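Local coordinates for protein endoglucanase (Thermotoga maritima, PDB 2FVG) that probably works as an aminopeptidase of the M42 metallopeptidase family, with two divalent metal cations bound per subunit, at residues 57-61 / 217-221; 242-246 / 299-303. All blocks are in the same frame, centred on the assembly; numbering follows the deposited sequence.

Contact 1: residues 57-61 / 217-221; sequences LVSAH and IVVET
The edge of the His61 ring carries its main contact: NE2 gives a hydrogen bond to Glu220 OE2 at 3.3 Å, long but nearly straight, with the acceptor lying in the ring plane. Glu220 CD also lies at this edge, whereas Val218 CG1 comes obliquely to the ring, 4.4 Å from His61 CE1. The two flat groups are strongly turned against each other, with 64° between ring and carboxylate planes. OE2 is met on its anti side, the nitrogen standing 28° out of the carboxylate plane. At the far nitrogen, ND1 bonds to Thr194 OG1, so the imidazole is gripped at two points and its rotation is largely fixed. With an alanine at Glu220, NE2 is likely to lose this carboxylate partner, and the predicted first metal site one of its ligands.

The backbones beneath pair as parallel strands. Ile217 N bonds to Leu57 O at 2.8 Å, Ser59 N to Ile217 O at 3.0 Å, and Val219 N to Ser59 O at 3.0 Å, which sets Val58 beside Ile217 and Ser59 beside Val218. On the face of Val58, CG1 stands trans to the backbone N (chi1 180°), placing it 4.0 Å from Val219 CG2, while CG2 lies 4.3 Å from Ile217 CB. Helix 166-180 packs over this face, Leu175 resting on Val58. Ser59 points to the other face, where its OG is hydrogen-bonded to Tyr293 OH.

His61 ends strand 55-61, and both it and Glu220 are predicted ligands of the first of two metal sites, with Asp167 close by. Metal ligands at or toward the C-terminal ends of parallel strands, in a sheet backed by helices, are characteristic of the catalytic domain of the M42 metallopeptidases.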
loop_
_atom_site.group_PDB
_atom_site.type_symbol
_atom_site.label_atom_id
_atom_site.label_comp_id
_atom_site.label_asym_id
_atom_site.label_seq_id
_atom_site.Cartn_x
_atom_site.Cartn_y
_atom_site.Cartn_z
ATOM N N LEU A 57 5.227 16.379 -2.576
ATOM C CA LEU A 57 4.197 15.347 -2.738
ATOM C C LEU A 57 4.655 14.067 -2.023
ATOM O O LEU A 57 5.763 13.593 -2.257
ATOM C CB LEU A 57 4.008 15.075 -4.223
ATOM C CG LEU A 57 3.200 13.865 -4.703
ATOM C CD1 LEU A 57 1.777 13.953 -4.280
ATOM C CD2 LEU A 57 3.273 13.776 -6.224
ATOM N N VAL A 58 3.823 13.506 -1.151
ATOM C CA VAL A 58 4.184 12.266 -0.437
ATOM C C VAL A 58 3.074 11.279 -0.743
ATOM O O VAL A 58 1.926 11.561 -0.440
ATOM C CB VAL A 58 4.318 12.508 1.086
ATOM C CG1 VAL A 58 4.689 11.209 1.830
ATOM C CG2 VAL A 58 5.367 13.580 1.363
ATOM N N SER A 59 3.373 10.131 -1.348
ATOM C CA SER A 59 2.261 9.235 -1.694
ATOM C C SER A 59 2.338 7.751 -1.258
ATOM O O SER A 59 3.418 7.212 -1.049
ATOM C CB SER A 59 1.974 9.322 -3.196
ATOM O OG SER A 59 3.024 8.746 -3.914
ATOM N N ALA A 60 1.165 7.116 -1.147
ATOM C CA ALA A 60 1.050 5.690 -0.827
ATOM C C ALA A 60 -0.125 5.125 -1.635
ATOM O O ALA A 60 -1.037 5.873 -1.977
ATOM C CB ALA A 60 0.845 5.500 0.654
ATOM N N HIS A 61 -0.115 3.824 -1.926
ATOM C CA HIS A 61 -1.188 3.189 -2.712
ATOM C C HIS A 61 -2.185 2.485 -1.835
ATOM O O HIS A 61 -1.821 1.751 -0.909
ATOM C CB HIS A 61 -0.600 2.154 -3.677
ATOM C CG HIS A 61 0.786 2.494 -4.114
ATOM N ND1 HIS A 61 1.089 3.659 -4.789
ATOM C CD2 HIS A 61 1.955 1.833 -3.961
ATOM C CE1 HIS A 61 2.387 3.697 -5.037
ATOM N NE2 HIS A 61 2.934 2.597 -4.554
ATOM N N ILE A 217 8.045 12.017 -2.537
ATOM C CA ILE A 217 8.589 10.931 -1.716
ATOM C C ILE A 217 7.535 9.849 -1.862
ATOM O O ILE A 217 6.374 10.098 -1.566
ATOM C CB ILE A 217 8.719 11.347 -0.231
ATOM C CG1 ILE A 217 9.797 12.409 -0.050
ATOM C CG2 ILE A 217 9.125 10.163 0.663
ATOM C CD1 ILE A 217 9.776 13.003 1.373
ATOM N N VAL A 218 7.902 8.684 -2.397
ATOM C CA VAL A 218 6.968 7.564 -2.494
ATOM C C VAL A 218 7.241 6.631 -1.294
ATOM O O VAL A 218 8.378 6.231 -1.051
ATOM C CB VAL A 218 7.123 6.814 -3.857
ATOM C CG1 VAL A 218 6.099 5.731 -3.972
ATOM C CG2 VAL A 218 6.967 7.796 -5.011
ATOM N N VAL A 219 6.208 6.359 -0.501
ATOM C CA VAL A 219 6.286 5.475 0.659
ATOM C C VAL A 219 5.716 4.115 0.253
ATOM O O VAL A 219 4.514 3.985 -0.016
ATOM C CB VAL A 219 5.516 6.064 1.849
ATOM C CG1 VAL A 219 5.619 5.159 3.086
ATOM C CG2 VAL A 219 6.107 7.464 2.216
ATOM N N GLU A 220 6.594 3.121 0.150
ATOM C CA GLU A 220 6.186 1.778 -0.219
ATOM C C GLU A 220 6.565 0.762 0.847
ATOM O O GLU A 220 7.152 1.108 1.898
ATOM C CB GLU A 220 6.809 1.387 -1.557
ATOM C CG GLU A 220 6.256 2.212 -2.713
ATOM C CD GLU A 220 6.767 1.784 -4.072
ATOM O OE1 GLU A 220 7.796 1.055 -4.127
ATOM O OE2 GLU A 220 6.137 2.193 -5.090
ATOM N N THR A 221 6.180 -0.474 0.580
ATOM C CA THR A 221 6.500 -1.629 1.389
ATOM C C THR A 221 7.209 -2.561 0.408
ATOM O O THR A 221 6.784 -2.695 -0.745
ATOM C CB THR A 221 5.241 -2.248 2.016
ATOM O OG1 THR A 221 4.608 -1.260 2.842
ATOM C CG2 THR A 221 5.604 -3.435 2.913
#

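Contact 2: residues 242-246 / 299-303; sequences GPAIT and VISTP
Ala244 O is gripped from two sources: Ser301 N donates to it at 2.9 Å, and a water (water 1) gives it a second hydrogen bond, also at 2.9 Å. The same water bonds to Ser301 OG at 2.7 Å and to Thr246 OG1, the last distance being short enough to leave its exact geometry doubtful. One water thus bridges the Ala244 carbonyl and the Ser301 hydroxyl across the segments, and probably also the Thr246 hydroxyl. Ser301 OG stands beside its own backbone N, trans to the carbonyl carbon (chi1 -56°), and this rotation turns the hydroxyl to the water.

The pairing is antiparallel. Ala244 and Ser301 form a hydrogen-bonded pair, since Ala244 N also donates to Ser301 O at 2.8 Å with an N-H...O angle of 166°. Ile245 and Ile300 follow as a non-hydrogen-bonded pair, and Thr246 N reaches Val299 O at 3.1 Å with the donor tilted 28° from the carbonyl plane. There the side chains of Thr246 and Val299 cross obliquely, OG1 of the threonine 3.7 Å from CB of the valine. A second water, taking a bond from Val299 N and giving one to Thr246 O, closes this end. At the other end the contact is made by prolines: Pro243 CB rests 3.9 Å from Ile300 CG2, and Pro303 CG approaches Gly242 O at 3.3 Å.

Strand 244-245 lies between strands 274-275 and 297-306 of the mixed sheet, parallel to the first and antiparallel to the second. Helix 256-268 covers the face of Ile245 and Ile300, with Ile262 touching both. Helix 316-332 joins it through Ile326 on Ile300 and Thr322 on Pro243, while on the opposite face Ser301 touches Glu220 and Thr222 of strand 215-224, the neighbouring parallel strand in the sheet.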
loop_
_atom_site.group_PDB
_atom_site.type_symbol
_atom_site.label_atom_id
_atom_site.label_comp_id
_atom_site.label_asym_id
_atom_site.label_seq_id
_atom_site.Cartn_x
_atom_site.Cartn_y
_atom_site.Cartn_z
ATOM N N GLY A 242 15.559 -1.241 9.652
ATOM C CA GLY A 242 15.057 0.108 9.363
ATOM C C GLY A 242 14.442 0.291 7.985
ATOM O O GLY A 242 14.405 -0.642 7.194
ATOM N N PRO A 243 13.885 1.485 7.717
ATOM C CA PRO A 243 13.360 1.716 6.381
ATOM C C PRO A 243 14.469 1.628 5.345
ATOM O O PRO A 243 15.618 2.047 5.614
ATOM C CB PRO A 243 12.831 3.148 6.440
ATOM C CG PRO A 243 13.545 3.787 7.642
ATOM C CD PRO A 243 13.682 2.645 8.615
ATOM N N ALA A 244 14.116 1.108 4.172
ATOM C CA ALA A 244 15.024 0.950 3.030
ATOM C C ALA A 244 14.974 2.192 2.165
ATOM O O ALA A 244 13.893 2.660 1.835
ATOM C CB ALA A 244 14.607 -0.283 2.158
ATOM N N ILE A 245 16.139 2.708 1.770
ATOM C CA ILE A 245 16.220 3.913 0.937
ATOM C C ILE A 245 16.617 3.440 -0.467
ATOM O O ILE A 245 17.682 2.856 -0.651
ATOM C CB ILE A 245 17.190 4.949 1.587
ATOM C CG1 ILE A 245 16.705 5.267 3.011
ATOM C CG2 ILE A 245 17.230 6.265 0.811
ATOM C CD1 ILE A 245 17.648 6.153 3.789
ATOM N N THR A 246 15.717 3.603 -1.439
ATOM C CA THR A 246 15.974 3.178 -2.794
ATOM C C THR A 246 17.005 4.062 -3.499
ATOM O O THR A 246 16.940 5.290 -3.439
ATOM C CB THR A 246 14.660 3.114 -3.604
ATOM O OG1 THR A 246 13.774 2.197 -2.968
ATOM C CG2 THR A 246 14.888 2.647 -5.005
ATOM N N VAL A 299 12.325 7.255 -2.846
ATOM C CA VAL A 299 11.466 6.137 -2.452
ATOM C C VAL A 299 11.977 5.605 -1.123
ATOM O O VAL A 299 13.185 5.373 -0.952
ATOM C CB VAL A 299 11.449 4.990 -3.494
ATOM C CG1 VAL A 299 10.493 3.881 -3.070
ATOM C CG2 VAL A 299 11.061 5.504 -4.875
ATOM N N ILE A 300 11.061 5.456 -0.176
ATOM C CA ILE A 300 11.340 4.915 1.143
ATOM C C ILE A 300 10.398 3.727 1.388
ATOM O O ILE A 300 9.181 3.823 1.176
ATOM C CB ILE A 300 11.161 5.999 2.198
ATOM C CG1 ILE A 300 12.197 7.102 1.954
ATOM C CG2 ILE A 300 11.388 5.446 3.591
ATOM C CD1 ILE A 300 11.941 8.359 2.738
ATOM N N SER A 301 10.956 2.601 1.809
ATOM C CA SER A 301 10.143 1.419 2.010
ATOM C C SER A 301 10.275 0.786 3.387
ATOM O O SER A 301 11.374 0.695 3.952
ATOM C CB SER A 301 10.525 0.355 0.974
ATOM O OG SER A 301 10.415 0.847 -0.336
ATOM N N THR A 302 9.143 0.357 3.918
ATOM C CA THR A 302 9.106 -0.442 5.125
ATOM C C THR A 302 9.360 -1.894 4.656
ATOM O O THR A 302 8.699 -2.378 3.736
ATOM C CB THR A 302 7.732 -0.335 5.828
ATOM O OG1 THR A 302 7.505 1.031 6.172
ATOM C CG2 THR A 302 7.699 -1.173 7.143
ATOM N N PRO A 303 10.346 -2.583 5.253
ATOM C CA PRO A 303 10.579 -3.992 4.882
ATOM C C PRO A 303 9.411 -4.881 5.321
ATOM O O PRO A 303 8.776 -4.609 6.333
ATOM C CB PRO A 303 11.827 -4.378 5.704
ATOM C CG PRO A 303 12.442 -3.089 6.128
ATOM C CD PRO A 303 11.296 -2.115 6.275
HETATM O O HOH W 1 12.859 1.847 -0.716
HETATM O O HOH W 2 15.249 7.113 -2.317
#

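How the contacts relate
Contacts 1 and 2 lie in one mixed sheet, separated by a single strand pairing, with centres about 11 Å apart. Strand 215-224 lies parallel to strand 297-306, and probable hydrogen bonds join them: Glu220 N to Ile300 O at 2.9 Å and Ile300 N to Val218 O at 2.9 Å. Together the contacts give the order 55-61, 215-224, 297-306, 244-245, the last strand running antiparallel to its neighbour. Contact 1 holds two predicted ligands of the first metal site. Contact 2 lies beside one of them in the sheet, the side chain of Ser301 being about 4 Å from that of Glu220, while the side chains of Val299 and His61 are about 8 Å apart.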